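Side-chain contacts in defective in germ line development protein 3, isoform a (Caenorhabditis elegans, PDB 3N89), which probably acts in germline development as a Bicaudal-C relative, its four KH domains, a fold usually linked to RNA binding, packing together into one globular platform: residues I239-N244 with R253-L258; F265-T270 with K334-K339; A124-N129 with M136-A141. All coordinates share one frame; numbering follows the deposited sequence.

Contact 1. Residues I239-N244 with R253-L258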
ATOM      1  N   ILE A 239      -5.442  12.026  -5.119  1.00 25.68           N
ATOM      2  CA  ILE A 239      -4.924  12.967  -4.130  1.00 23.58           C
ATOM      3  C   ILE A 239      -3.712  13.637  -4.778  1.00 22.95           C
ATOM      4  O   ILE A 239      -2.756  12.946  -5.133  1.00 23.52           O
ATOM      5  CB  ILE A 239      -4.431  12.229  -2.855  1.00 23.18           C
ATOM      6  CG1 ILE A 239      -5.586  11.465  -2.204  1.00 22.79           C
ATOM      7  CG2 ILE A 239      -3.834  13.220  -1.863  1.00 20.34           C
ATOM      8  CD1 ILE A 239      -5.170  10.671  -0.978  1.00 19.93           C
ATOM      9  N   LYS A 240      -3.738  14.961  -4.938  1.00 22.35           N
ATOM     10  CA  LYS A 240      -2.600  15.647  -5.551  1.00 22.76           C
ATOM     11  C   LYS A 240      -1.665  16.286  -4.525  1.00 23.37           C
ATOM     12  O   LYS A 240      -2.088  17.084  -3.690  1.00 25.10           O
ATOM     13  CB  LYS A 240      -3.059  16.719  -6.538  1.00 23.32           C
ATOM     14  CG  LYS A 240      -1.915  17.182  -7.436  1.00 26.17           C
ATOM     15  CD  LYS A 240      -2.349  18.091  -8.573  1.00 25.22           C
ATOM     16  CE  LYS A 240      -2.552  19.519  -8.113  1.00 23.79           C
ATOM     17  NZ  LYS A 240      -2.657  20.432  -9.292  1.00 25.32           N
ATOM     18  N   VAL A 241      -0.384  15.944  -4.608  1.00 22.30           N
ATOM     19  CA  VAL A 241       0.620  16.464  -3.684  1.00 20.83           C
ATOM     20  C   VAL A 241       1.591  17.392  -4.425  1.00 18.84           C
ATOM     21  O   VAL A 241       2.035  17.065  -5.521  1.00 19.14           O
ATOM     22  CB  VAL A 241       1.419  15.287  -3.056  1.00 20.75           C
ATOM     23  CG1 VAL A 241       2.390  15.793  -2.029  1.00 19.92           C
ATOM     24  CG2 VAL A 241       0.470  14.298  -2.405  1.00 22.57           C
ATOM     25  N   VAL A 242       1.918  18.543  -3.837  1.00 16.29           N
ATOM     26  CA  VAL A 242       2.851  19.490  -4.465  1.00 16.17           C
ATOM     27  C   VAL A 242       3.953  19.938  -3.496  1.00 17.77           C
ATOM     28  O   VAL A 242       3.734  19.989  -2.290  1.00 18.05           O
ATOM     29  CB  VAL A 242       2.125  20.756  -4.980  1.00 15.10           C
ATOM     30  CG1 VAL A 242       3.142  21.766  -5.504  1.00 16.71           C
ATOM     31  CG2 VAL A 242       1.140  20.391  -6.073  1.00 12.11           C
ATOM     32  N   GLY A 243       5.131  20.261  -4.029  1.00 18.34           N
ATOM     33  CA  GLY A 243       6.240  20.703  -3.201  1.00 19.79           C
ATOM     34  C   GLY A 243       7.584  20.255  -3.754  1.00 21.50           C
ATOM     35  O   GLY A 243       7.642  19.651  -4.824  1.00 21.60           O
ATOM     36  N   ASN A 244       8.669  20.555  -3.049  1.00 22.95           N
ATOM     37  CA  ASN A 244       9.986  20.135  -3.510  1.00 25.73           C
ATOM     38  C   ASN A 244      10.005  18.621  -3.602  1.00 25.27           C
ATOM     39  O   ASN A 244       9.168  17.945  -3.005  1.00 26.47           O
ATOM     40  CB  ASN A 244      11.086  20.591  -2.549  1.00 27.13           C
ATOM     41  CG  ASN A 244      11.132  22.092  -2.387  1.00 31.12           C
ATOM     42  OD1 ASN A 244      10.584  22.837  -3.206  1.00 33.06           O
ATOM     43  ND2 ASN A 244      11.798  22.550  -1.329  1.00 30.95           N
ATOM     44  N   ARG A 253       5.012   8.745   1.442  1.00 22.50           N
ATOM     45  CA  ARG A 253       5.253   7.764   2.489  1.00 23.06           C
ATOM     46  C   ARG A 253       4.241   7.844   3.644  1.00 23.61           C
ATOM     47  O   ARG A 253       3.756   6.813   4.122  1.00 23.58           O
ATOM     48  CB  ARG A 253       6.687   7.920   3.016  1.00 22.95           C
ATOM     49  CG  ARG A 253       7.453   6.598   3.164  1.00 27.92           C
ATOM     50  CZ  ARG A 253       9.824   5.632   0.923  1.00 31.92           C
ATOM     51  NH1 ARG A 253      10.087   4.587   1.700  1.00 32.23           N
ATOM     52  NH2 ARG A 253      10.751   6.069   0.076  1.00 30.91           N
ATOM     53  N   TYR A 254       3.909   9.053   4.093  1.00 22.61           N
ATOM     54  CA  TYR A 254       2.954   9.187   5.187  1.00 22.89           C
ATOM     55  C   TYR A 254       1.550   8.777   4.735  1.00 23.86           C
ATOM     56  O   TYR A 254       0.803   8.137   5.489  1.00 24.13           O
ATOM     57  CB  TYR A 254       2.948  10.618   5.735  1.00 22.86           C
ATOM     58  CG  TYR A 254       4.226  11.016   6.457  1.00 23.52           C
ATOM     59  CD1 TYR A 254       5.133  10.049   6.909  1.00 24.89           C
ATOM     60  CD2 TYR A 254       4.517  12.358   6.712  1.00 20.43           C
ATOM     61  CE1 TYR A 254       6.293  10.411   7.599  1.00 23.92           C
ATOM     62  CE2 TYR A 254       5.666  12.727   7.396  1.00 21.97           C
ATOM     63  CZ  TYR A 254       6.550  11.753   7.838  1.00 24.22           C
ATOM     64  OH  TYR A 254       7.687  12.129   8.521  1.00 23.92           O
ATOM     65  N   ILE A 255       1.191   9.148   3.507  1.00 23.45           N
ATOM     66  CA  ILE A 255      -0.109   8.776   2.965  1.00 22.19           C
ATOM     67  C   ILE A 255      -0.158   7.252   2.931  1.00 22.11           C
ATOM     68  O   ILE A 255      -1.106   6.648   3.421  1.00 21.41           O
ATOM     69  CB  ILE A 255      -0.315   9.302   1.523  1.00 22.87           C
ATOM     70  CG1 ILE A 255      -0.333  10.834   1.512  1.00 22.08           C
ATOM     71  CG2 ILE A 255      -1.620   8.763   0.960  1.00 21.26           C
ATOM     72  CD1 ILE A 255      -0.556  11.450   0.120  1.00 21.47           C
ATOM     73  N   MET A 256       0.872   6.632   2.359  1.00 21.27           N
ATOM     74  CA  MET A 256       0.923   5.172   2.284  1.00 22.99           C
ATOM     75  C   MET A 256       0.952   4.476   3.649  1.00 22.51           C
ATOM     76  O   MET A 256       0.561   3.320   3.756  1.00 21.04           O
ATOM     77  CB  MET A 256       2.128   4.700   1.459  1.00 24.36           C
ATOM     78  CG  MET A 256       2.065   5.051  -0.022  1.00 30.12           C
ATOM     79  SD  MET A 256       3.020   3.906  -1.072  1.00 34.75           S
ATOM     80  CE  MET A 256       4.597   3.824  -0.160  1.00 30.72           C
ATOM     81  N   ASP A 257       1.437   5.154   4.687  1.00 22.60           N
ATOM     82  CA  ASP A 257       1.458   4.539   6.010  1.00 21.53           C
ATOM     83  C   ASP A 257       0.013   4.357   6.495  1.00 23.14           C
ATOM     84  O   ASP A 257      -0.245   3.576   7.410  1.00 23.35           O
ATOM     85  CB  ASP A 257       2.201   5.415   7.028  1.00 22.22           C
ATOM     86  CG  ASP A 257       3.716   5.306   6.933  1.00 20.16           C
ATOM     87  OD1 ASP A 257       4.241   4.251   6.509  1.00 21.04           O
ATOM     88  OD2 ASP A 257       4.383   6.291   7.323  1.00 17.07           O
ATOM     89  N   LEU A 258      -0.920   5.089   5.882  1.00 22.62           N
ATOM     90  CA  LEU A 258      -2.330   5.032   6.270  1.00 21.98           C
ATOM     91  C   LEU A 258      -3.143   3.951   5.566  1.00 21.42           C
ATOM     92  O   LEU A 258      -4.229   3.593   6.021  1.00 20.66           O
ATOM     93  CB  LEU A 258      -3.003   6.391   6.037  1.00 21.81           C
ATOM     94  CG  LEU A 258      -2.573   7.567   6.921  1.00 21.48           C
ATOM     95  CD1 LEU A 258      -3.415   8.801   6.596  1.00 22.20           C
ATOM     96  CD2 LEU A 258      -2.742   7.196   8.377  1.00 21.02           C
TER

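Contact 2. Residues F265-T270 with K334-K339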
ATOM      1  N   PHE A 265      -6.636 -16.193   7.273  1.00 22.31           N
ATOM      2  CA  PHE A 265      -6.243 -17.582   7.500  1.00 22.35           C
ATOM      3  C   PHE A 265      -7.332 -18.330   8.254  1.00 23.16           C
ATOM      4  O   PHE A 265      -8.202 -17.717   8.878  1.00 22.53           O
ATOM      5  CB  PHE A 265      -4.932 -17.683   8.292  1.00 19.73           C
ATOM      6  CG  PHE A 265      -4.989 -17.059   9.658  1.00 17.96           C
ATOM      7  CD1 PHE A 265      -4.881 -15.680   9.815  1.00 19.70           C
ATOM      8  CD2 PHE A 265      -5.138 -17.847  10.793  1.00 17.91           C
ATOM      9  CE1 PHE A 265      -4.915 -15.097  11.087  1.00 17.59           C
ATOM     10  CE2 PHE A 265      -5.173 -17.272  12.072  1.00 15.35           C
ATOM     11  CZ  PHE A 265      -5.062 -15.895  12.214  1.00 16.27           C
ATOM     12  N   ASN A 266      -7.282 -19.658   8.179  1.00 22.43           N
ATOM     13  CA  ASN A 266      -8.247 -20.511   8.869  1.00 21.91           C
ATOM     14  C   ASN A 266      -7.539 -21.191  10.035  1.00 19.88           C
ATOM     15  O   ASN A 266      -6.324 -21.339  10.022  1.00 19.35           O
ATOM     16  CB  ASN A 266      -8.801 -21.570   7.911  1.00 22.39           C
ATOM     17  CG  ASN A 266      -9.428 -20.963   6.665  1.00 24.75           C
ATOM     18  OD1 ASN A 266      -9.966 -19.859   6.702  1.00 26.01           O
ATOM     19  ND2 ASN A 266      -9.374 -21.696   5.558  1.00 25.89           N
ATOM     20  N   ILE A 267      -8.281 -21.611  11.048  1.00 19.65           N
ATOM     21  CA  ILE A 267      -7.630 -22.262  12.170  1.00 20.98           C
ATOM     22  C   ILE A 267      -8.524 -23.225  12.947  1.00 23.27           C
ATOM     23  O   ILE A 267      -9.577 -22.839  13.454  1.00 23.32           O
ATOM     24  CB  ILE A 267      -7.023 -21.202  13.131  1.00 19.93           C
ATOM     25  CG1 ILE A 267      -6.230 -21.895  14.237  1.00 18.83           C
ATOM     26  CG2 ILE A 267      -8.111 -20.314  13.712  1.00 17.33           C
ATOM     27  CD1 ILE A 267      -5.188 -21.008  14.864  1.00 20.72           C
ATOM     28  N   LYS A 268      -8.103 -24.488  13.014  1.00 25.35           N
ATOM     29  CA  LYS A 268      -8.855 -25.505  13.744  1.00 26.99           C
ATOM     30  C   LYS A 268      -8.935 -25.074  15.203  1.00 28.36           C
ATOM     31  O   LYS A 268      -7.943 -24.619  15.774  1.00 26.32           O
ATOM     32  CB  LYS A 268      -8.160 -26.872  13.638  1.00 27.45           C
ATOM     33  CG  LYS A 268      -8.721 -27.795  12.550  1.00 26.96           C
ATOM     34  CD  LYS A 268      -7.927 -29.088  12.436  1.00 26.94           C
ATOM     35  CE  LYS A 268      -6.535 -28.829  11.858  1.00 32.47           C
ATOM     36  NZ  LYS A 268      -5.686 -30.060  11.714  1.00 28.90           N
ATOM     37  N   ASN A 269     -10.118 -25.209  15.796  1.00 31.11           N
ATOM     38  CA  ASN A 269     -10.334 -24.825  17.191  1.00 32.24           C
ATOM     39  C   ASN A 269      -9.262 -25.387  18.120  1.00 33.16           C
ATOM     40  O   ASN A 269      -8.856 -24.735  19.077  1.00 33.03           O
ATOM     41  N   THR A 270      -8.805 -26.598  17.822  1.00 36.07           N
ATOM     42  CA  THR A 270      -7.800 -27.271  18.635  1.00 37.32           C
ATOM     43  C   THR A 270      -6.419 -26.647  18.485  1.00 39.13           C
ATOM     44  O   THR A 270      -5.483 -27.022  19.196  1.00 40.51           O
ATOM     45  CB  THR A 270      -7.683 -28.757  18.248  1.00 37.87           C
ATOM     46  OG1 THR A 270      -6.795 -28.892  17.130  1.00 38.84           O
ATOM     47  CG2 THR A 270      -9.050 -29.315  17.852  1.00 37.89           C
ATOM     48  N   LYS A 334      -0.235 -14.291  18.974  1.00 32.66           N
ATOM     49  CA  LYS A 334      -1.116 -14.579  20.098  1.00 32.47           C
ATOM     50  C   LYS A 334      -2.245 -15.553  19.799  1.00 34.72           C
ATOM     51  O   LYS A 334      -2.644 -16.316  20.682  1.00 36.47           O
ATOM     52  CB  LYS A 334      -1.712 -13.293  20.676  1.00 33.86           C
ATOM     53  CG  LYS A 334      -0.783 -12.529  21.617  1.00 35.00           C
ATOM     54  CD  LYS A 334      -1.551 -11.506  22.437  1.00 35.65           C
ATOM     55  CE  LYS A 334      -0.636 -10.740  23.395  1.00 38.06           C
ATOM     56  NZ  LYS A 334       0.277  -9.779  22.702  1.00 36.58           N
ATOM     57  N   VAL A 335      -2.782 -15.532  18.580  1.00 34.62           N
ATOM     58  CA  VAL A 335      -3.864 -16.456  18.255  1.00 33.00           C
ATOM     59  C   VAL A 335      -3.326 -17.874  18.147  1.00 32.48           C
ATOM     60  O   VAL A 335      -3.907 -18.807  18.703  1.00 33.20           O
ATOM     61  CB  VAL A 335      -4.612 -16.065  16.940  1.00 33.88           C
ATOM     62  CG1 VAL A 335      -3.636 -15.611  15.872  1.00 33.53           C
ATOM     63  CG2 VAL A 335      -5.411 -17.263  16.424  1.00 32.32           C
ATOM     64  N   LEU A 336      -2.211 -18.040  17.444  1.00 33.46           N
ATOM     65  CA  LEU A 336      -1.608 -19.366  17.288  1.00 33.37           C
ATOM     66  C   LEU A 336      -1.260 -19.961  18.639  1.00 33.45           C
ATOM     67  O   LEU A 336      -0.890 -19.243  19.559  1.00 33.74           O
ATOM     68  CB  LEU A 336      -0.331 -19.296  16.445  1.00 32.34           C
ATOM     69  CG  LEU A 336      -0.493 -19.010  14.957  1.00 32.24           C
ATOM     70  CD1 LEU A 336       0.829 -19.190  14.243  1.00 32.67           C
ATOM     71  CD2 LEU A 336      -1.504 -19.956  14.395  1.00 33.21           C
ATOM     72  N   SER A 337      -1.382 -21.278  18.751  1.00 35.89           N
ATOM     73  CA  SER A 337      -1.063 -21.963  19.995  1.00 37.52           C
ATOM     74  C   SER A 337       0.441 -22.094  20.122  1.00 37.89           C
ATOM     75  O   SER A 337       1.157 -22.111  19.117  1.00 38.96           O
ATOM     76  CB  SER A 337      -1.696 -23.358  20.018  1.00 38.54           C
ATOM     77  OG  SER A 337      -1.137 -24.139  21.065  1.00 38.11           O
ATOM     78  N   LYS A 338       0.921 -22.198  21.356  1.00 38.72           N
ATOM     79  CA  LYS A 338       2.352 -22.331  21.601  1.00 38.05           C
ATOM     80  C   LYS A 338       2.937 -23.550  20.896  1.00 37.53           C
ATOM     81  O   LYS A 338       4.114 -23.559  20.545  1.00 37.58           O
ATOM     82  CB  LYS A 338       2.637 -22.445  23.101  1.00 38.07           C
ATOM     83  NZ  LYS A 338       6.076 -24.153  26.357  1.00 42.97           N
ATOM     84  N   LYS A 339       2.125 -24.581  20.690  1.00 38.38           N
ATOM     85  CA  LYS A 339       2.621 -25.792  20.038  1.00 39.64           C
ATOM     86  C   LYS A 339       3.317 -25.481  18.715  1.00 39.68           C
ATOM     87  O   LYS A 339       4.191 -26.231  18.276  1.00 40.44           O
ATOM     88  CB  LYS A 339       1.484 -26.786  19.799  1.00 39.25           C
ATOM     89  CG  LYS A 339       0.458 -26.339  18.775  1.00 42.72           C
ATOM     90  CD  LYS A 339      -0.370 -27.528  18.316  1.00 45.07           C
ATOM     91  CE  LYS A 339      -1.363 -27.140  17.242  1.00 45.18           C
ATOM     92  NZ  LYS A 339      -1.883 -28.359  16.549  1.00 48.75           N
TER

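Contact 3. Residues A124-N129 with M136-A141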
ATOM      1  N   ALA A 124      16.730  16.979 -26.064  1.00 31.47           N
ATOM      2  CA  ALA A 124      17.953  16.392 -26.604  1.00 30.61           C
ATOM      3  C   ALA A 124      18.806  15.817 -25.486  1.00 31.10           C
ATOM      4  O   ALA A 124      19.296  14.695 -25.587  1.00 30.69           O
ATOM      5  CB  ALA A 124      18.741  17.441 -27.373  1.00 31.06           C
ATOM      6  N   HIS A 125      18.985  16.600 -24.424  1.00 32.30           N
ATOM      7  CA  HIS A 125      19.761  16.182 -23.264  1.00 32.20           C
ATOM      8  C   HIS A 125      19.203  14.845 -22.780  1.00 35.03           C
ATOM      9  O   HIS A 125      19.864  13.808 -22.873  1.00 34.89           O
ATOM     10  CB  HIS A 125      19.628  17.232 -22.156  1.00 32.38           C
ATOM     11  CG  HIS A 125      20.334  16.877 -20.885  1.00 32.81           C
ATOM     12  ND1 HIS A 125      21.509  17.485 -20.491  1.00 33.64           N
ATOM     13  CD2 HIS A 125      20.022  15.996 -19.908  1.00 32.31           C
ATOM     14  CE1 HIS A 125      21.888  16.992 -19.326  1.00 33.05           C
ATOM     15  NE2 HIS A 125      21.005  16.088 -18.949  1.00 33.83           N
ATOM     16  N   VAL A 126      17.973  14.873 -22.279  1.00 36.36           N
ATOM     17  CA  VAL A 126      17.329  13.666 -21.773  1.00 36.89           C
ATOM     18  C   VAL A 126      17.408  12.499 -22.747  1.00 38.44           C
ATOM     19  O   VAL A 126      17.651  11.361 -22.345  1.00 39.65           O
ATOM     20  CB  VAL A 126      15.842  13.924 -21.439  1.00 36.24           C
ATOM     21  CG1 VAL A 126      15.155  12.615 -21.107  1.00 36.04           C
ATOM     22  CG2 VAL A 126      15.727  14.888 -20.267  1.00 33.42           C
ATOM     23  N   ARG A 127      17.197  12.778 -24.028  1.00 39.83           N
ATOM     24  CA  ARG A 127      17.238  11.731 -25.045  1.00 40.29           C
ATOM     25  C   ARG A 127      18.630  11.138 -25.224  1.00 40.64           C
ATOM     26  O   ARG A 127      18.768   9.952 -25.519  1.00 41.93           O
ATOM     27  N   GLN A 128      19.658  11.964 -25.039  1.00 40.73           N
ATOM     28  CA  GLN A 128      21.038  11.520 -25.211  1.00 40.43           C
ATOM     29  C   GLN A 128      21.710  11.089 -23.902  1.00 39.92           C
ATOM     30  O   GLN A 128      22.896  10.757 -23.889  1.00 39.52           O
ATOM     31  CB  GLN A 128      21.861  12.637 -25.861  1.00 42.89           C
ATOM     32  CG  GLN A 128      23.108  12.153 -26.599  1.00 45.29           C
ATOM     33  CD  GLN A 128      22.773  11.468 -27.912  1.00 47.30           C
ATOM     34  OE1 GLN A 128      22.164  12.069 -28.797  1.00 49.50           O
ATOM     35  NE2 GLN A 128      23.169  10.205 -28.044  1.00 47.52           N
ATOM     36  N   ASN A 129      20.961  11.105 -22.804  1.00 38.23           N
ATOM     37  CA  ASN A 129      21.498  10.698 -21.505  1.00 36.71           C
ATOM     38  C   ASN A 129      20.429   9.900 -20.756  1.00 35.50           C
ATOM     39  O   ASN A 129      19.691  10.443 -19.931  1.00 34.44           O
ATOM     40  CB  ASN A 129      21.914  11.924 -20.681  1.00 36.93           C
ATOM     41  CG  ASN A 129      23.019  12.728 -21.346  1.00 37.67           C
ATOM     42  OD1 ASN A 129      22.829  13.281 -22.433  1.00 38.56           O
ATOM     43  ND2 ASN A 129      24.182  12.799 -20.695  1.00 33.36           N
ATOM     44  N   MET A 136      12.547   9.014 -18.053  1.00 26.40           N
ATOM     45  CA  MET A 136      12.108  10.399 -18.137  1.00 30.13           C
ATOM     46  C   MET A 136      11.368  10.600 -19.451  1.00 31.34           C
ATOM     47  O   MET A 136      11.812  10.148 -20.505  1.00 31.44           O
ATOM     48  CB  MET A 136      13.306  11.354 -18.060  1.00 29.98           C
ATOM     49  CG  MET A 136      14.219  11.102 -16.868  1.00 30.47           C
ATOM     50  SD  MET A 136      15.469  12.379 -16.672  1.00 33.39           S
ATOM     51  CE  MET A 136      15.657  12.438 -14.886  1.00 31.92           C
ATOM     52  N   SER A 137      10.232  11.279 -19.377  1.00 33.50           N
ATOM     53  CA  SER A 137       9.421  11.535 -20.555  1.00 34.51           C
ATOM     54  C   SER A 137       8.620  12.807 -20.346  1.00 34.90           C
ATOM     55  O   SER A 137       8.240  13.137 -19.227  1.00 35.08           O
ATOM     56  CB  SER A 137       8.482  10.354 -20.808  1.00 37.37           C
ATOM     57  OG  SER A 137       9.215   9.155 -21.036  1.00 38.09           O
ATOM     58  N   PHE A 138       8.369  13.520 -21.435  1.00 36.66           N
ATOM     59  CA  PHE A 138       7.623  14.770 -21.384  1.00 35.55           C
ATOM     60  C   PHE A 138       6.143  14.552 -21.658  1.00 36.94           C
ATOM     61  O   PHE A 138       5.764  13.666 -22.422  1.00 37.77           O
ATOM     62  CB  PHE A 138       8.191  15.741 -22.414  1.00 33.67           C
ATOM     63  CG  PHE A 138       9.637  16.084 -22.185  1.00 33.23           C
ATOM     64  CD1 PHE A 138       9.992  17.178 -21.405  1.00 30.85           C
ATOM     65  CD2 PHE A 138      10.645  15.300 -22.734  1.00 32.99           C
ATOM     66  CE1 PHE A 138      11.323  17.490 -21.174  1.00 30.16           C
ATOM     67  CE2 PHE A 138      11.983  15.603 -22.510  1.00 33.91           C
ATOM     68  CZ  PHE A 138      12.323  16.704 -21.725  1.00 31.86           C
ATOM     69  N   VAL A 139       5.311  15.361 -21.012  1.00 37.66           N
ATOM     70  CA  VAL A 139       3.870  15.297 -21.199  1.00 38.61           C
ATOM     71  C   VAL A 139       3.323  16.702 -21.028  1.00 40.08           C
ATOM     72  O   VAL A 139       3.815  17.471 -20.203  1.00 40.08           O
ATOM     73  CB  VAL A 139       3.195  14.353 -20.182  1.00 39.19           C
ATOM     74  CG1 VAL A 139       3.718  12.939 -20.375  1.00 39.89           C
ATOM     75  CG2 VAL A 139       3.448  14.835 -18.765  1.00 38.94           C
ATOM     76  N   ASP A 140       2.310  17.040 -21.820  1.00 42.30           N
ATOM     77  CA  ASP A 140       1.706  18.364 -21.756  1.00 43.83           C
ATOM     78  C   ASP A 140       0.333  18.310 -21.099  1.00 45.23           C
ATOM     79  O   ASP A 140      -0.561  17.603 -21.568  1.00 46.24           O
ATOM     80  CB  ASP A 140       1.562  18.946 -23.160  1.00 43.56           C
ATOM     81  CG  ASP A 140       2.798  18.735 -24.011  1.00 42.82           C
ATOM     82  OD1 ASP A 140       3.870  19.271 -23.661  1.00 42.47           O
ATOM     83  OD2 ASP A 140       2.693  18.029 -25.033  1.00 43.89           O
ATOM     84  N   ALA A 141       0.171  19.050 -20.010  1.00 46.62           N
ATOM     85  CA  ALA A 141      -1.107  19.098 -19.313  1.00 46.58           C
ATOM     86  C   ALA A 141      -1.932  20.148 -20.041  1.00 47.26           C
ATOM     87  O   ALA A 141      -1.486  21.284 -20.199  1.00 46.65           O
TER

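Contact 1. Residues I239-N244 with R253-L258
Ile255 of helix 245-257 places its CD1 methyl against the inner face of strand 236-242, where Val241 and Ile239 receive it. The closest approach is at Val241: its CG2 meets Ile255 CD1 tip to tip at 3.9 Å, the two side chains reaching toward each other from strand and helix. Ile239, two residues back on the same face, brings its CG2 branch to 4.2 Å from that same Ile255 CD1. One terminal methyl therefore serves both strand residues. It reaches them because CG1 of Ile255 lies anti to the carbonyl carbon (chi1 -64°) and the chain then runs on fully extended (chi2 -179°). No hydrogen bond crosses between the segments, and only 104 Å² is buried; the contact is purely apolar, and all three touching residues are buried. Neighbours complete this densely packed core: Phe190 of strand 186-193 and Ile213 of helix 209-217 also touch Ile255, while Ile221 and Leu201 touch Ile239. The loose side is the far face of the strand, where Lys240 points away from the helix and is exposed to solvent. On the helix, Tyr254 and Met256 flank Ile255 and are only partly covered; the backbone O of Tyr254 accepts a hydrogen bond from Trp355. A short turn through Gly243, with Asn244 at the N-cap position, leads from the strand to the helix, which packs on the sheet through Ile255. The pairing is that of the last strand and C-terminal helix of a KH domain, the third of the four here.

Contact 2. Residues F265-T270 with K334-K339
The ring of Phe265 meets Val335 obliquely, its CZ 3.9 Å from Val335 CG1, with the two side chains coming from opposite directions. Tyr332, one turn earlier on helix 325-335, packs on Phe265 in an edge-to-face ring pair, and Ala316 and Leu318 of the neighbouring strand 311-321 also touch it. Phe265 holds CG between its backbone N and carbonyl carbon (chi1 61°), which carries the ring toward the helix end. Two residues on, Ile267 repeats the contact without a ring. Its CG1 branch lies anti to the backbone N (chi1 -175°) and delivers CD1 to two partners, Leu336 CD2 at 3.9 Å and Val335 CG2 at 4.1 Å. It slides past Val335 in the opposite direction but crosses Leu336 at a slant. Val335 thus spends one methyl on each strand residue. Leu336, the first residue to leave helical geometry, turns its end back to the strand, and Pro27 touches both it and Ile267. Beyond the apolar patch, the exposed Lys339 forms a salt bridge with Asp271, just after segment 265-270, a partner that may ease the repulsion from Lys268, whose NZ is 6.4 Å from Lys339 NZ. The end of helix 325-335 and the residue after it here pack on strand 260-268, the first strand of the region assigned as the fourth KH domain.

Contact 3. Residues A124-N129 with M136-A141
The last turn of helix 119-128 passes beside the start of edge strand 135-141, closest at Val126 and Met136, whose CA atoms are 7.2 Å apart. Val126 carries the whole contact from the helix, using a different methyl for each partner. Its CG1, anti to the backbone N (chi1 172°), rests 3.8 Å from Met136 CB, the two side chains meeting at a slant close to the strand backbone. CG2 points instead to Phe138, whose CZ lies 4.1 Å away; here the side chains approach from opposite directions, and the methyl meets the ring obliquely. Phe138 also packs on Leu122 and Gln123 of the same helix, while the Met136 side chain touches Ala167 and Leu171 of helix 161-175. Ser137, between them, faces away from helix 119-128. All three touching residues remain partly exposed; the contact lies at the edge strand of the sheet, and no hydrogen bond joins the segments. A helix followed by an edge strand against which it packs is part of the alpha/beta core of a KH domain, here the one assigned as the second in this protein.

Along the chain the order is contact 3, contact 1, contact 2, each within a different KH domain. Contacts 3 and 1 share the antiparallel six-stranded sheet that joins the second and third domains: strand 135-141 is one edge, and strand 236-242 lies next to the other edge strand, 220-222. Their centres are about 25 Å apart. Contact 2 belongs to the seven-stranded sheet, about 38 Å from contact 1 and about 55 Å from contact 3 between centres, on the opposite side of the chain's centre from both. Helix 245-257 of contact 1 runs directly into strand 260-268 of contact 2, linking the two sheets. None touch; each packs its own domain within the four-domain platform.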